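Local coordinates for putative exported protein (Burkholderia pseudomallei, PDB 4JGB) that is of unproven function but probably binds NAD(P)H in a Rossmann-type fold and may act as an oxidoreductase, at residues 49-54 against 60-65. Residues are numbered along the deposited sequence; the frame is centred on the assembly and turned at random.
Sequences KAADLF and AAALAG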
loop_
_atom_site.group_PDB
_atom_site.type_symbol
_atom_site.label_atom_id
_atom_site.label_comp_id
_atom_site.label_asym_id
_atom_site.label_seq_id
_atom_site.Cartn_x
_atom_site.Cartn_y
_atom_site.Cartn_z
ATOM N N LYS A 49 -2.419 1.200 -18.827
ATOM C CA LYS A 49 -1.206 1.195 -19.637
ATOM C C LYS A 49 -0.344 -0.032 -19.281
ATOM O O LYS A 49 -0.403 -0.563 -18.147
ATOM C CB LYS A 49 -0.408 2.501 -19.431
ATOM N N ALA A 50 0.435 -0.467 -20.257
ATOM C CA ALA A 50 1.327 -1.603 -20.099
ATOM C C ALA A 50 2.549 -1.209 -19.286
ATOM O O ALA A 50 3.164 -0.154 -19.509
ATOM C CB ALA A 50 1.737 -2.163 -21.451
ATOM N N ALA A 51 2.888 -2.068 -18.342
ATOM C CA ALA A 51 4.079 -1.889 -17.530
ATOM C C ALA A 51 4.417 -3.206 -16.858
ATOM O O ALA A 51 3.524 -3.908 -16.353
ATOM C CB ALA A 51 3.878 -0.789 -16.485
ATOM N N ASP A 52 5.704 -3.540 -16.882
ATOM C CA ASP A 52 6.209 -4.705 -16.200
ATOM C C ASP A 52 7.041 -4.207 -15.053
ATOM O O ASP A 52 8.142 -3.666 -15.246
ATOM C CB ASP A 52 7.048 -5.591 -17.124
ATOM C CG ASP A 52 7.809 -6.701 -16.359
ATOM O OD1 ASP A 52 7.459 -6.973 -15.187
ATOM O OD2 ASP A 52 8.746 -7.305 -16.942
ATOM N N LEU A 53 6.500 -4.420 -13.863
ATOM C CA LEU A 53 7.102 -4.029 -12.613
ATOM C C LEU A 53 8.590 -4.419 -12.511
ATOM O O LEU A 53 9.428 -3.626 -12.080
ATOM C CB LEU A 53 6.278 -4.659 -11.481
ATOM C CG LEU A 53 6.485 -4.159 -10.047
ATOM C CD1 LEU A 53 6.612 -2.638 -10.005
ATOM C CD2 LEU A 53 5.343 -4.630 -9.173
ATOM N N PHE A 54 8.921 -5.625 -12.960
ATOM C CA PHE A 54 10.250 -6.170 -12.759
ATOM C C PHE A 54 11.189 -5.921 -13.952
ATOM O O PHE A 54 12.289 -6.476 -14.009
ATOM C CB PHE A 54 10.135 -7.665 -12.418
ATOM C CG PHE A 54 9.292 -7.947 -11.192
ATOM C CD1 PHE A 54 9.648 -7.428 -9.941
ATOM C CD2 PHE A 54 8.146 -8.742 -11.279
ATOM C CE1 PHE A 54 8.878 -7.687 -8.809
ATOM C CE2 PHE A 54 7.376 -9.014 -10.151
ATOM C CZ PHE A 54 7.741 -8.484 -8.915
ATOM N N ALA A 60 10.104 2.593 -15.265
ATOM C CA ALA A 60 10.599 3.970 -15.406
ATOM C C ALA A 60 9.902 4.708 -16.555
ATOM O O ALA A 60 9.452 5.850 -16.376
ATOM C CB ALA A 60 12.107 3.999 -15.573
ATOM N N ALA A 61 9.782 4.049 -17.710
ATOM C CA ALA A 61 9.028 4.602 -18.851
ATOM C C ALA A 61 7.553 4.880 -18.553
ATOM O O ALA A 61 7.042 5.918 -18.949
ATOM C CB ALA A 61 9.156 3.715 -20.076
ATOM N N ALA A 62 6.875 3.959 -17.861
ATOM C CA ALA A 62 5.445 4.110 -17.521
ATOM C C ALA A 62 5.149 5.145 -16.457
ATOM O O ALA A 62 4.029 5.679 -16.394
ATOM C CB ALA A 62 4.848 2.780 -17.094
ATOM N N LEU A 63 6.121 5.411 -15.598
ATOM C CA LEU A 63 5.936 6.376 -14.499
ATOM C C LEU A 63 6.219 7.798 -14.919
ATOM O O LEU A 63 5.966 8.738 -14.145
ATOM C CB LEU A 63 6.858 6.043 -13.319
ATOM C CG LEU A 63 6.548 4.788 -12.504
ATOM C CD1 LEU A 63 7.378 4.833 -11.231
ATOM C CD2 LEU A 63 5.062 4.713 -12.179
ATOM N N ALA A 64 6.750 7.960 -16.127
ATOM C CA ALA A 64 7.183 9.270 -16.604
ATOM C C ALA A 64 6.004 10.242 -16.579
ATOM O O ALA A 64 4.917 9.941 -17.078
ATOM C CB ALA A 64 7.816 9.167 -17.992
ATOM N N GLY A 65 6.195 11.374 -15.911
ATOM C CA GLY A 65 5.122 12.343 -15.761
ATOM C C GLY A 65 4.108 12.090 -14.665
ATOM O O GLY A 65 3.218 12.908 -14.468
#
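Ala51 and Ala62 meet methyl to methyl: CB of Ala51 lies 3.7 Å from CB of Ala62, and their CA atoms, 6.2 Å apart, are the closest CA pair across the contact. Each CA–CB bond points at the other segment, and with only a methyl on each residue the chain leaving the strand runs close alongside the helix. This apolar touch is the tight part of the contact, and Ala51 is buried. No hydrogen bond joins the two segments. On the looser side, the carbonyl of Ala50 offers only a distant brush, its O 4.2 Å from CB of Ala62; Ala50 itself is exposed. Beyond Ala51 the chain veers away from 60-65. The carboxylate of Asp52 reaches forward along its own chain in an Asx turn, OD1 accepting from N of Phe54 at 3.0 Å. CG stands anti to the backbone N (chi1 169°), which keeps the carboxylate on the side of the chain that follows; the N-H meets OD1 from well above the carboxylate plane, 62° out of it, rather than within it. The backbone N of Asp52 is hydrogen-bonded to OG of Ser58, which ties the start of this turn to helix 56-63. The whole forms part of a strand-to-helix connection at the border of a Rossmann-like parallel sheet, where strand 47-50 is the outermost strand on this side. Lys49 makes backbone hydrogen bonds with Ala34 and Ser36 of strand 31-36, and Ala51, just past its own strand, makes one more with Ser36. Leu35 of strand 31-36 touches both Ala51 and Ala62, closing the alanine pair from the sheet, while Leu63 packs on Ala97 of helix 83-97 and on Ala9 of strand 7-11.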